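Local structure of pectate lyase (Bacillus, 3VMV) at residues Q63-V68 and G96-N101; E119-E124 and L155-R160; A75-N80 and N101-I106; A29-L34 and L48-N53. The protein probably cleaves polygalacturonate, the de-esterified backbone of pectin, by the beta-elimination reaction of family 1 polysaccharide lyases. All blocks are in the same frame, centred on the assembly; numbering follows the deposited sequence.

Contacts 1, 2 and 3 each pair neighbouring coils of a parallel beta-helix, whereas contact 4 packs helix 28-40 against strand 48-52 near one end. Contacts 1 and 3 share strand 97-103 and meet at N101; strand 97-103 also neighbours strand 123-126 of contact 2, and N80 of contact 3 is probably hydrogen-bonded to L48 of contact 4. Contacts 1, 2 and 4 are largely buried, contact 3 only partly. In contacts 1 and 2 the backbone ladder has aliphatic side chains on one face and salt bridges on the other. Contact 3, round a corner of the coil, adds amide and imidazole groups; contact 4 is wholly apolar.

Contact 1 (Q63-V68 and G96-N101); sequences QSLIDV and GIRLSN. With SO4 (sulfate ion), chain B.
L65 lays its CD2 methyl over one face of the R98 guanidinium, 3.8 Å from NH2 and displaced toward the rim of the group. Its CG occupies the crowded position between backbone N and carbonyl carbon (chi1 50°), which sets both methyls against the arginine. R98 is bent at chi3 (64°), and this turns the guanidinium toward D67: NH1 gives a salt-bridging hydrogen bond of 3.0 Å to D67 OD1, which lies near the guanidinium plane but is met from above the plane of its own carboxylate. A sulfate, probably from the crystallisation liquor, is gripped by two further bonds, NH1 to O2 and NH2 to O3 (2.7 Å), and E119 adds a salt bridge to NH2. Water links R98 NE to D67 OD1 as well. Beneath this polar face the strands run parallel, the R98 amide bonding to I66 O at 2.9 Å and its carbonyl accepting V68 N. On the other face I66 pairs with I97, and V68 CB presses tightly on L99 CD2 (3.5 Å). I66 and V68 rest there on I31 and I35 of helix 28-40, while strand 97-103 is flanked on its far side by strand 123-126.

Contact 2 (E119-E124 and L155-R160); sequences EGTAIE and LVDMKR
This is a parallel strand pairing between successive coils in the middle of the chain, joining strand 123-126 to strand 156-158. I123 N bonds to L155 O at 2.9 Å and I123 O receives D157 N at 3.0 Å, so the I123 backbone grips the neighbouring strand through both its groups. I123 and V156 put their aliphatic side chains on one face, CB to CG2 4.2 Å, where both touch F139. The other face is polar. K159, its chain fully extended, runs nearly perpendicular to E124 and forms a salt bridge from NZ to E124 OE1 (2.8 Å), met nearly head-on along the C-O bond. A water ties K159 NZ to T121 OG1 and D157 OD2; T121 OG1 is also hydrogen-bonded to G154 N, and D157 OD1 to L180 N. An alanine in place of K159 would probably leave E124 OE1 without its charged mate and this water without one of its anchors. Coils stacked in register through parallel strands, with aliphatic side chains turned to the inside, are typical of the right-handed parallel beta-helix of family 1 pectate lyases; here the other face carries the charges.

Contact 3 (A75-N80 and N101-I106); sequences AHEIKN and NAHNII
N101, H103 and N80 bury the most surface where residues 75-80 run alongside residues 101-106. N101 works through its backbone and its amide. Its carbonyl takes the I78 amide at 3.0 Å, with the donor tilted from the carbonyl plane. Its side chain, with CG anti to the backbone N (chi1 -156°), packs ND2 against E77 CG; ND2 is hydrogen-bonded to K74 O and, through a water, reaches A75 O. A second water bridges N101 OD1 and E77 OE2.

The H103 ring is stacked under the E77 carboxylate, the two planes 20° apart and E77 CD 3.7 Å from CE1, offset toward the rim of the ring. I78 O lies at the ring's edge and accepts the backbone N-H of H103 at 2.8 Å. H103 O in turn receives N80 N, completing the parallel ladder, while I78 CG2 and A102 CB touch at 3.7 Å on the other face. K79 carries its ammonium away from the ring to a salt bridge with D45.

At the corner of the coil N80 and N104 both have positive phi, and N104 ND2 donates a nearly straight bond (2.9 Å) to N80 OD1. N80 OD1 lies in the plane of the N104 amide, whereas ND2 approaches tilted from the plane of the N80 amide, the two groups being turned 73° apart. N104 OD1 is held by the backbone amides of T15 and G16, and N80 ND2 by D45 O. Asparagines bonded from coil to coil at such turns recall the asparagine ladder of parallel beta-helices, and the N80-N104 pair is consistent with one rung of it.

Contact 4 (A29-L34 and L48-N53); sequences AQIQQL and LTIYVN
None of the side chains that meet here, I31 and L34 from the helix and L48, I50 and V52 from the strand, carries a flat group. The one ring in these segments, Y51, sits on the other face of strand 48-52, where T49 CG2 lies 3.7 Å above one of its faces, toward the rim, and the Y24 ring meets it at an angle of about 35°. On the face turned to the helix, I50 is central. Its CG1 stands beside the backbone N and the chain then runs on extended (chi2 177°), carrying CD1 to L34 CD1 at 4.0 Å and to I31 CG2 at 4.2 Å. L34 and I50 lie alongside one another, pointing oppositely. On one side of this pair I31 CD1 meets V52 CG2 at 4.1 Å, the two side chains nearly perpendicular; on the other, L34 CB touches L48 CD2 at 4.2 Å. Replacing I50 with an alanine removes CD1 and is likely to open a gap between helix and strand, leaving L34 CD1 and I31 CG2 without their common partner. Helix segment 29-34 runs antiparallel to strand 48-52, the segment axes 10.3 Å apart at closest approach; as in other pectate lyases, helix 28-40 appears to cap the end of the beta-helix. Between these segments no hydrogen bond or charge pair forms and the contacts are aliphatic, consistent with attachment by hydrophobic burial.

Contact 1 (Q63-V68 and G96-N101)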
loop_
_atom_site.group_PDB
_atom_site.type_symbol
_atom_site.label_atom_id
_atom_site.label_comp_id
_atom_site.label_asym_id
_atom_site.label_seq_id
_atom_site.Cartn_x
_atom_site.Cartn_y
_atom_site.Cartn_z
ATOM N N GLN A 63 -0.744 5.476 -21.920
ATOM C CA GLN A 63 -1.543 6.335 -21.032
ATOM C C GLN A 63 -0.631 6.836 -19.927
ATOM O O GLN A 63 0.493 6.350 -19.788
ATOM C CB GLN A 63 -2.696 5.545 -20.387
ATOM C CG GLN A 63 -3.666 5.010 -21.431
ATOM C CD GLN A 63 -4.701 4.077 -20.836
ATOM O OE1 GLN A 63 -5.347 4.396 -19.840
ATOM N NE2 GLN A 63 -4.848 2.914 -21.441
ATOM N N SER A 64 -1.118 7.777 -19.124
ATOM C CA SER A 64 -0.273 8.376 -18.079
ATOM C C SER A 64 -0.134 7.500 -16.828
ATOM O O SER A 64 0.534 7.882 -15.872
ATOM C CB SER A 64 -0.829 9.742 -17.651
ATOM O OG SER A 64 -0.729 10.661 -18.722
ATOM N N LEU A 65 -0.775 6.336 -16.846
ATOM C CA LEU A 65 -0.648 5.322 -15.790
ATOM C C LEU A 65 -0.868 3.971 -16.443
ATOM O O LEU A 65 -1.280 3.922 -17.593
ATOM C CB LEU A 65 -1.651 5.570 -14.654
ATOM C CG LEU A 65 -3.123 5.794 -14.982
ATOM C CD1 LEU A 65 -3.812 4.483 -15.383
ATOM C CD2 LEU A 65 -3.830 6.401 -13.782
ATOM N N ILE A 66 -0.525 2.892 -15.738
ATOM C CA ILE A 66 -0.773 1.536 -16.216
ATOM C C ILE A 66 -2.135 1.153 -15.668
ATOM O O ILE A 66 -2.321 1.037 -14.454
ATOM C CB ILE A 66 0.322 0.582 -15.684
ATOM C CG1 ILE A 66 1.700 1.022 -16.207
ATOM C CG2 ILE A 66 0.007 -0.859 -16.109
ATOM C CD1 ILE A 66 1.830 1.021 -17.730
ATOM N N ASP A 67 -3.098 1.015 -16.566
ATOM C CA ASP A 67 -4.517 0.941 -16.243
ATOM C C ASP A 67 -4.934 -0.526 -16.166
ATOM O O ASP A 67 -5.307 -1.148 -17.176
ATOM C CB ASP A 67 -5.265 1.687 -17.368
ATOM C CG ASP A 67 -6.615 2.309 -16.965
ATOM O OD1 ASP A 67 -7.004 2.314 -15.812
ATOM O OD2 ASP A 67 -7.300 2.802 -17.893
ATOM N N VAL A 68 -4.929 -1.063 -14.948
ATOM C CA VAL A 68 -5.466 -2.420 -14.685
ATOM C C VAL A 68 -6.968 -2.313 -14.497
ATOM O O VAL A 68 -7.489 -2.212 -13.385
ATOM C CB VAL A 68 -4.751 -3.114 -13.503
ATOM C CG1 VAL A 68 -5.266 -4.562 -13.363
ATOM C CG2 VAL A 68 -3.240 -3.083 -13.719
ATOM N N GLY A 96 2.832 5.111 -12.547
ATOM C CA GLY A 96 2.258 4.211 -11.570
ATOM C C GLY A 96 1.200 3.300 -12.129
ATOM O O GLY A 96 0.836 3.352 -13.310
ATOM N N ILE A 97 0.764 2.388 -11.273
ATOM C CA ILE A 97 -0.275 1.416 -11.615
ATOM C C ILE A 97 -1.580 1.750 -10.935
ATOM O O ILE A 97 -1.584 2.131 -9.768
ATOM C CB ILE A 97 0.169 0.011 -11.122
ATOM C CG1 ILE A 97 1.461 -0.381 -11.843
ATOM C CG2 ILE A 97 -0.934 -1.020 -11.422
ATOM C CD1 ILE A 97 2.143 -1.691 -11.264
ATOM N N ARG A 98 -2.698 1.621 -11.653
ATOM C CA ARG A 98 -4.011 1.796 -11.052
ATOM C C ARG A 98 -4.804 0.522 -11.196
ATOM O O ARG A 98 -4.943 -0.004 -12.295
ATOM C CB ARG A 98 -4.795 2.983 -11.632
ATOM C CG ARG A 98 -6.158 3.187 -10.964
ATOM C CD ARG A 98 -6.837 4.462 -11.474
ATOM N NE ARG A 98 -7.125 4.331 -12.898
ATOM C CZ ARG A 98 -7.494 5.354 -13.688
ATOM N NH1 ARG A 98 -7.766 5.117 -14.963
ATOM N NH2 ARG A 98 -7.570 6.590 -13.208
ATOM N N LEU A 99 -5.357 0.052 -10.090
ATOM C CA LEU A 99 -6.267 -1.092 -10.139
ATOM C C LEU A 99 -7.682 -0.604 -9.989
ATOM O O LEU A 99 -8.017 0.001 -8.954
ATOM C CB LEU A 99 -5.926 -2.085 -9.026
ATOM C CG LEU A 99 -4.482 -2.612 -8.886
ATOM C CD1 LEU A 99 -4.474 -3.728 -7.796
ATOM C CD2 LEU A 99 -3.841 -3.078 -10.144
ATOM N N SER A 100 -8.543 -0.874 -10.958
ATOM C CA SER A 100 -9.916 -0.372 -10.918
ATOM C C SER A 100 -10.886 -1.541 -11.128
ATOM O O SER A 100 -10.828 -2.227 -12.152
ATOM C CB SER A 100 -10.089 0.694 -12.007
ATOM O OG SER A 100 -11.455 1.002 -12.202
ATOM N N ASN A 101 -11.732 -1.775 -10.136
ATOM C CA ASN A 101 -12.604 -2.957 -10.098
ATOM C C ASN A 101 -11.838 -4.220 -10.495
ATOM O O ASN A 101 -12.249 -5.019 -11.327
ATOM C CB ASN A 101 -13.864 -2.759 -10.947
ATOM C CG ASN A 101 -15.017 -3.654 -10.490
ATOM O OD1 ASN A 101 -14.960 -4.308 -9.459
ATOM N ND2 ASN A 101 -16.108 -3.661 -11.298
HETATM S S SO4 B . -8.033 8.841 -16.060
HETATM O O1 SO4 B . -6.664 9.000 -16.530
HETATM O O2 SO4 B . -8.599 7.595 -16.528
HETATM O O3 SO4 B . -8.037 8.876 -14.599
HETATM O O4 SO4 B . -8.858 9.913 -16.590
HETATM O O HOH W 1 1.260 7.538 -13.281
HETATM O O HOH W 2 -7.420 1.327 -13.449
#

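Contact 2 (E119-E124 and L155-R160)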
loop_
_atom_site.group_PDB
_atom_site.type_symbol
_atom_site.label_atom_id
_atom_site.label_comp_id
_atom_site.label_asym_id
_atom_site.label_seq_id
_atom_site.Cartn_x
_atom_site.Cartn_y
_atom_site.Cartn_z
ATOM N N GLU A 119 -2.308 9.556 -11.637
ATOM C CA GLU A 119 -2.799 9.865 -10.297
ATOM C C GLU A 119 -1.672 10.441 -9.436
ATOM O O GLU A 119 -1.927 10.890 -8.320
ATOM C CB GLU A 119 -3.315 8.598 -9.589
ATOM C CG GLU A 119 -4.449 7.858 -10.299
ATOM C CD GLU A 119 -5.803 8.546 -10.136
ATOM O OE1 GLU A 119 -5.885 9.573 -9.398
ATOM O OE2 GLU A 119 -6.804 8.059 -10.751
ATOM N N GLY A 120 -0.432 10.387 -9.924
ATOM C CA GLY A 120 0.716 10.791 -9.125
ATOM C C GLY A 120 0.982 9.813 -7.986
ATOM O O GLY A 120 1.589 10.162 -6.957
ATOM N N THR A 121 0.547 8.581 -8.183
ATOM C CA THR A 121 0.591 7.591 -7.110
ATOM C C THR A 121 1.172 6.280 -7.625
ATOM O O THR A 121 0.847 5.838 -8.734
ATOM C CB THR A 121 -0.836 7.378 -6.582
ATOM O OG1 THR A 121 -1.273 8.592 -5.926
ATOM C CG2 THR A 121 -0.902 6.226 -5.570
ATOM N N ALA A 122 2.041 5.644 -6.839
ATOM C CA ALA A 122 2.728 4.449 -7.338
ATOM C C ALA A 122 1.733 3.286 -7.561
ATOM O O ALA A 122 1.776 2.641 -8.602
ATOM C CB ALA A 122 3.880 4.022 -6.397
ATOM N N ILE A 123 0.882 2.992 -6.568
ATOM C CA ILE A 123 -0.206 2.044 -6.797
ATOM C C ILE A 123 -1.472 2.620 -6.211
ATOM O O ILE A 123 -1.552 2.870 -5.012
ATOM C CB ILE A 123 0.052 0.680 -6.169
ATOM C CG1 ILE A 123 1.373 0.117 -6.676
ATOM C CG2 ILE A 123 -1.097 -0.297 -6.530
ATOM C CD1 ILE A 123 1.760 -1.267 -6.046
ATOM N N GLU A 124 -2.474 2.838 -7.062
ATOM C CA GLU A 124 -3.796 3.245 -6.626
ATOM C C GLU A 124 -4.728 2.062 -6.705
ATOM O O GLU A 124 -4.853 1.463 -7.778
ATOM C CB GLU A 124 -4.332 4.396 -7.492
ATOM C CG GLU A 124 -5.858 4.623 -7.193
ATOM C CD GLU A 124 -6.458 5.984 -7.578
ATOM O OE1 GLU A 124 -6.251 6.997 -6.855
ATOM O OE2 GLU A 124 -7.207 6.036 -8.581
ATOM N N LEU A 155 2.086 6.941 -2.365
ATOM C CA LEU A 155 2.801 5.760 -2.748
ATOM C C LEU A 155 1.844 4.614 -2.948
ATOM O O LEU A 155 1.742 4.111 -4.062
ATOM C CB LEU A 155 3.916 5.407 -1.749
ATOM C CG LEU A 155 5.080 6.422 -1.803
ATOM C CD1 LEU A 155 6.166 5.985 -0.838
ATOM C CD2 LEU A 155 5.656 6.586 -3.226
ATOM N N VAL A 156 1.129 4.195 -1.913
ATOM C CA VAL A 156 0.065 3.199 -2.121
ATOM C C VAL A 156 -1.205 3.704 -1.500
ATOM O O VAL A 156 -1.268 3.914 -0.265
ATOM C CB VAL A 156 0.372 1.801 -1.512
ATOM C CG1 VAL A 156 -0.890 0.891 -1.589
ATOM C CG2 VAL A 156 1.566 1.144 -2.250
ATOM N N ASP A 157 -2.208 4.005 -2.343
ATOM C CA ASP A 157 -3.469 4.571 -1.874
ATOM C C ASP A 157 -4.603 3.632 -2.186
ATOM O O ASP A 157 -4.647 3.040 -3.266
ATOM C CB ASP A 157 -3.794 5.923 -2.533
ATOM C CG ASP A 157 -2.873 7.056 -2.096
ATOM O OD1 ASP A 157 -2.152 6.939 -1.094
ATOM O OD2 ASP A 157 -2.870 8.120 -2.796
ATOM N N MET A 158 -5.538 3.513 -1.245
ATOM C CA MET A 158 -6.725 2.668 -1.418
ATOM C C MET A 158 -7.956 3.512 -1.226
ATOM O O MET A 158 -8.036 4.300 -0.263
ATOM C CB MET A 158 -6.681 1.527 -0.377
ATOM C CG MET A 158 -5.382 0.696 -0.557
ATOM S SD MET A 158 -5.297 -0.408 0.837
ATOM C CE MET A 158 -3.554 -0.884 0.655
ATOM N N LYS A 159 -8.914 3.345 -2.128
ATOM C CA LYS A 159 -10.098 4.200 -2.163
ATOM C C LYS A 159 -11.315 3.421 -2.623
ATOM O O LYS A 159 -11.197 2.338 -3.231
ATOM C CB LYS A 159 -9.894 5.342 -3.194
ATOM C CG LYS A 159 -8.643 6.193 -2.971
ATOM C CD LYS A 159 -8.476 7.258 -4.090
ATOM C CE LYS A 159 -7.169 8.050 -3.909
ATOM N NZ LYS A 159 -6.962 9.007 -5.056
ATOM N N ARG A 160 -12.487 4.031 -2.405
ATOM C CA ARG A 160 -13.716 3.627 -3.100
ATOM C C ARG A 160 -13.977 2.124 -2.949
ATOM O O ARG A 160 -14.100 1.378 -3.923
ATOM C CB ARG A 160 -13.682 4.069 -4.576
ATOM C CG ARG A 160 -13.656 5.614 -4.671
ATOM C CD ARG A 160 -13.780 6.073 -6.107
ATOM N NE ARG A 160 -14.020 7.519 -6.120
ATOM C CZ ARG A 160 -15.216 8.106 -6.072
ATOM N NH1 ARG A 160 -16.332 7.387 -6.020
ATOM N NH2 ARG A 160 -15.290 9.431 -6.073
HETATM O O HOH W 3 -4.756 10.516 -7.003
HETATM O O HOH W 4 -3.898 8.621 -5.118
#

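Contact 3 (A75-N80 and N101-I106)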
loop_
_atom_site.group_PDB
_atom_site.type_symbol
_atom_site.label_atom_id
_atom_site.label_comp_id
_atom_site.label_asym_id
_atom_site.label_seq_id
_atom_site.Cartn_x
_atom_site.Cartn_y
_atom_site.Cartn_z
ATOM N N ALA A 75 -17.260 -0.497 -14.617
ATOM C CA ALA A 75 -18.432 -1.277 -14.209
ATOM C C ALA A 75 -18.225 -2.783 -14.348
ATOM O O ALA A 75 -18.925 -3.572 -13.701
ATOM C CB ALA A 75 -19.702 -0.814 -14.967
ATOM N N HIS A 76 -17.210 -3.169 -15.128
ATOM C CA HIS A 76 -16.914 -4.570 -15.397
ATOM C C HIS A 76 -15.653 -4.904 -14.645
ATOM O O HIS A 76 -14.780 -4.052 -14.519
ATOM C CB HIS A 76 -16.662 -4.789 -16.885
ATOM C CG HIS A 76 -17.899 -4.714 -17.719
ATOM N ND1 HIS A 76 -18.419 -3.520 -18.167
ATOM C CD2 HIS A 76 -18.731 -5.683 -18.172
ATOM C CE1 HIS A 76 -19.511 -3.754 -18.871
ATOM N NE2 HIS A 76 -19.724 -5.058 -18.887
ATOM N N GLU A 77 -15.581 -6.118 -14.133
ATOM C CA GLU A 77 -14.410 -6.548 -13.394
ATOM C C GLU A 77 -13.249 -6.925 -14.309
ATOM O O GLU A 77 -13.447 -7.344 -15.468
ATOM C CB GLU A 77 -14.771 -7.713 -12.458
ATOM C CG GLU A 77 -15.931 -7.339 -11.495
ATOM C CD GLU A 77 -16.279 -8.418 -10.465
ATOM O OE1 GLU A 77 -15.825 -9.576 -10.567
ATOM O OE2 GLU A 77 -17.016 -8.097 -9.520
ATOM N N ILE A 78 -12.034 -6.733 -13.803
ATOM C CA ILE A 78 -10.861 -7.348 -14.404
ATOM C C ILE A 78 -10.246 -8.250 -13.341
ATOM O O ILE A 78 -10.216 -7.892 -12.170
ATOM C CB ILE A 78 -9.852 -6.291 -14.937
ATOM C CG1 ILE A 78 -8.701 -6.999 -15.665
ATOM C CG2 ILE A 78 -9.367 -5.326 -13.799
ATOM C CD1 ILE A 78 -7.809 -5.990 -16.391
ATOM N N LYS A 79 -9.813 -9.440 -13.724
ATOM C CA LYS A 79 -9.466 -10.469 -12.724
ATOM C C LYS A 79 -8.194 -11.221 -13.028
ATOM O O LYS A 79 -7.809 -11.358 -14.165
ATOM C CB LYS A 79 -10.574 -11.506 -12.618
ATOM C CG LYS A 79 -11.953 -10.869 -12.358
ATOM C CD LYS A 79 -12.927 -11.886 -11.782
ATOM C CE LYS A 79 -13.644 -12.597 -12.871
ATOM N NZ LYS A 79 -14.512 -11.648 -13.614
ATOM N N ASN A 80 -7.573 -11.758 -11.982
ATOM C CA ASN A 80 -6.577 -12.819 -12.112
ATOM C C ASN A 80 -5.304 -12.389 -12.865
ATOM O O ASN A 80 -4.953 -12.945 -13.918
ATOM C CB ASN A 80 -7.188 -14.067 -12.781
ATOM C CG ASN A 80 -8.487 -14.513 -12.118
ATOM O OD1 ASN A 80 -8.701 -14.351 -10.918
ATOM N ND2 ASN A 80 -9.378 -15.088 -12.937
ATOM N N ASN A 101 -11.732 -1.775 -10.136
ATOM C CA ASN A 101 -12.604 -2.957 -10.098
ATOM C C ASN A 101 -11.838 -4.220 -10.495
ATOM O O ASN A 101 -12.249 -5.019 -11.327
ATOM C CB ASN A 101 -13.864 -2.759 -10.947
ATOM C CG ASN A 101 -15.017 -3.654 -10.490
ATOM O OD1 ASN A 101 -14.960 -4.308 -9.459
ATOM N ND2 ASN A 101 -16.108 -3.661 -11.298
ATOM N N ALA A 102 -10.678 -4.340 -9.862
ATOM C CA ALA A 102 -9.730 -5.381 -10.153
ATOM C C ALA A 102 -9.744 -6.416 -9.039
ATOM O O ALA A 102 -9.762 -6.043 -7.871
ATOM C CB ALA A 102 -8.339 -4.745 -10.301
ATOM N N HIS A 103 -9.792 -7.702 -9.403
ATOM C CA HIS A 103 -10.011 -8.781 -8.442
ATOM C C HIS A 103 -8.984 -9.862 -8.591
ATOM O O HIS A 103 -8.739 -10.317 -9.692
ATOM C CB HIS A 103 -11.403 -9.348 -8.638
ATOM C CG HIS A 103 -12.467 -8.353 -8.321
ATOM N ND1 HIS A 103 -12.783 -7.314 -9.171
ATOM C CD2 HIS A 103 -13.206 -8.169 -7.204
ATOM C CE1 HIS A 103 -13.709 -6.556 -8.607
ATOM N NE2 HIS A 103 -13.986 -7.056 -7.418
ATOM N N ASN A 104 -8.386 -10.252 -7.469
ATOM C CA ASN A 104 -7.373 -11.303 -7.440
ATOM C C ASN A 104 -6.134 -10.870 -8.234
ATOM O O ASN A 104 -5.820 -11.407 -9.314
ATOM C CB ASN A 104 -7.934 -12.659 -7.958
ATOM C CG ASN A 104 -6.943 -13.790 -7.761
ATOM O OD1 ASN A 104 -6.171 -13.767 -6.803
ATOM N ND2 ASN A 104 -6.922 -14.753 -8.675
ATOM N N ILE A 105 -5.439 -9.887 -7.667
ATOM C CA ILE A 105 -4.312 -9.228 -8.309
ATOM C C ILE A 105 -3.093 -9.273 -7.392
ATOM O O ILE A 105 -3.207 -8.973 -6.199
ATOM C CB ILE A 105 -4.629 -7.751 -8.565
ATOM C CG1 ILE A 105 -6.039 -7.575 -9.182
ATOM C CG2 ILE A 105 -3.546 -7.118 -9.417
ATOM C CD1 ILE A 105 -6.196 -8.108 -10.624
ATOM N N ILE A 106 -1.948 -9.654 -7.935
ATOM C CA ILE A 106 -0.680 -9.587 -7.231
ATOM C C ILE A 106 0.259 -8.601 -7.943
ATOM O O ILE A 106 0.441 -8.691 -9.147
ATOM C CB ILE A 106 -0.027 -10.974 -7.189
ATOM C CG1 ILE A 106 -0.945 -11.918 -6.431
ATOM C CG2 ILE A 106 1.385 -10.892 -6.545
ATOM C CD1 ILE A 106 -0.381 -13.345 -6.299
HETATM O O HOH W 5 -18.673 -4.842 -10.958
HETATM O O HOH W 6 -16.995 -5.711 -8.224
#

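Contact 4 (A29-L34 and L48-N53)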
loop_
_atom_site.group_PDB
_atom_site.type_symbol
_atom_site.label_atom_id
_atom_site.label_comp_id
_atom_site.label_asym_id
_atom_site.label_seq_id
_atom_site.Cartn_x
_atom_site.Cartn_y
_atom_site.Cartn_z
ATOM N N ALA A 29 3.654 0.079 -22.995
ATOM C CA ALA A 29 2.842 -0.323 -24.146
ATOM C C ALA A 29 2.611 -1.832 -24.166
ATOM O O ALA A 29 1.487 -2.277 -24.378
ATOM C CB ALA A 29 3.437 0.184 -25.440
ATOM N N GLN A 30 3.646 -2.623 -23.879
ATOM C CA GLN A 30 3.440 -4.072 -23.846
ATOM C C GLN A 30 2.506 -4.454 -22.719
ATOM O O GLN A 30 1.603 -5.251 -22.907
ATOM C CB GLN A 30 4.759 -4.821 -23.685
ATOM C CG GLN A 30 5.592 -4.825 -24.944
ATOM C CD GLN A 30 6.775 -5.747 -24.820
ATOM O OE1 GLN A 30 7.509 -5.651 -23.859
ATOM N NE2 GLN A 30 6.971 -6.633 -25.793
ATOM N N ILE A 31 2.716 -3.884 -21.532
ATOM C CA ILE A 31 1.844 -4.213 -20.418
ATOM C C ILE A 31 0.394 -3.834 -20.715
ATOM O O ILE A 31 -0.523 -4.638 -20.514
ATOM C CB ILE A 31 2.283 -3.495 -19.108
ATOM C CG1 ILE A 31 3.689 -3.970 -18.720
ATOM C CG2 ILE A 31 1.340 -3.834 -17.993
ATOM C CD1 ILE A 31 4.245 -3.229 -17.498
ATOM N N GLN A 32 0.182 -2.602 -21.172
ATOM C CA GLN A 32 -1.196 -2.148 -21.418
ATOM C C GLN A 32 -1.874 -2.993 -22.518
ATOM O O GLN A 32 -3.063 -3.348 -22.412
ATOM C CB GLN A 32 -1.226 -0.655 -21.778
ATOM C CG GLN A 32 -2.637 -0.042 -21.672
ATOM C CD GLN A 32 -3.089 -0.062 -20.229
ATOM O OE1 GLN A 32 -2.502 0.623 -19.408
ATOM N NE2 GLN A 32 -4.122 -0.843 -19.918
ATOM N N GLN A 33 -1.123 -3.324 -23.568
ATOM C CA GLN A 33 -1.690 -4.159 -24.630
ATOM C C GLN A 33 -2.035 -5.537 -24.148
ATOM O O GLN A 33 -3.063 -6.096 -24.551
ATOM C CB GLN A 33 -0.722 -4.253 -25.783
ATOM C CG GLN A 33 -0.681 -2.989 -26.516
ATOM C CD GLN A 33 0.420 -2.983 -27.549
ATOM O OE1 GLN A 33 0.939 -4.041 -27.929
ATOM N NE2 GLN A 33 0.797 -1.792 -27.990
ATOM N N LEU A 34 -1.174 -6.126 -23.312
ATOM C CA LEU A 34 -1.494 -7.436 -22.785
ATOM C C LEU A 34 -2.822 -7.415 -22.016
ATOM O O LEU A 34 -3.672 -8.299 -22.191
ATOM C CB LEU A 34 -0.388 -7.927 -21.866
ATOM C CG LEU A 34 0.925 -8.287 -22.562
ATOM C CD1 LEU A 34 1.928 -8.561 -21.500
ATOM C CD2 LEU A 34 0.718 -9.509 -23.465
ATOM N N LEU A 48 -3.208 -14.354 -15.960
ATOM C CA LEU A 48 -2.107 -13.811 -16.732
ATOM C C LEU A 48 -1.041 -13.312 -15.764
ATOM O O LEU A 48 -1.321 -12.512 -14.893
ATOM C CB LEU A 48 -2.605 -12.638 -17.596
ATOM C CG LEU A 48 -1.522 -11.905 -18.416
ATOM C CD1 LEU A 48 -0.795 -12.808 -19.409
ATOM C CD2 LEU A 48 -2.115 -10.666 -19.133
ATOM N N THR A 49 0.170 -13.820 -15.908
ATOM C CA THR A 49 1.314 -13.290 -15.184
ATOM C C THR A 49 2.151 -12.510 -16.177
ATOM O O THR A 49 2.499 -13.025 -17.252
ATOM C CB THR A 49 2.151 -14.442 -14.586
ATOM O OG1 THR A 49 1.369 -15.077 -13.568
ATOM C CG2 THR A 49 3.444 -13.922 -13.968
ATOM N N ILE A 50 2.425 -11.246 -15.850
ATOM C CA ILE A 50 3.292 -10.405 -16.648
ATOM C C ILE A 50 4.585 -10.179 -15.860
ATOM O O ILE A 50 4.561 -9.501 -14.808
ATOM C CB ILE A 50 2.628 -9.038 -16.896
ATOM C CG1 ILE A 50 1.266 -9.257 -17.558
ATOM C CG2 ILE A 50 3.556 -8.195 -17.754
ATOM C CD1 ILE A 50 0.473 -7.955 -17.800
ATOM N N TYR A 51 5.673 -10.792 -16.321
ATOM C CA TYR A 51 7.002 -10.518 -15.759
ATOM C C TYR A 51 7.565 -9.261 -16.378
ATOM O O TYR A 51 7.669 -9.153 -17.607
ATOM C CB TYR A 51 7.949 -11.687 -15.999
ATOM C CG TYR A 51 7.657 -12.853 -15.109
ATOM C CD1 TYR A 51 7.864 -12.741 -13.724
ATOM C CD2 TYR A 51 7.144 -14.056 -15.625
ATOM C CE1 TYR A 51 7.582 -13.809 -12.878
ATOM C CE2 TYR A 51 6.843 -15.140 -14.752
ATOM C CZ TYR A 51 7.056 -14.989 -13.392
ATOM O OH TYR A 51 6.766 -16.029 -12.499
ATOM N N VAL A 52 7.978 -8.323 -15.537
ATOM C CA VAL A 52 8.456 -7.038 -16.017
ATOM C C VAL A 52 9.986 -7.047 -15.939
ATOM O O VAL A 52 10.591 -7.158 -14.836
ATOM C CB VAL A 52 7.883 -5.888 -15.182
ATOM C CG1 VAL A 52 8.370 -4.556 -15.717
ATOM C CG2 VAL A 52 6.341 -5.924 -15.206
ATOM N N ASN A 53 10.598 -6.980 -17.118
ATOM C CA ASN A 53 12.054 -7.056 -17.233
ATOM C C ASN A 53 12.667 -5.862 -17.963
ATOM O O ASN A 53 13.701 -5.976 -18.622
ATOM C CB ASN A 53 12.503 -8.397 -17.856
ATOM C CG ASN A 53 11.967 -8.631 -19.271
ATOM O OD1 ASN A 53 11.291 -7.782 -19.850
ATOM N ND2 ASN A 53 12.308 -9.795 -19.852
#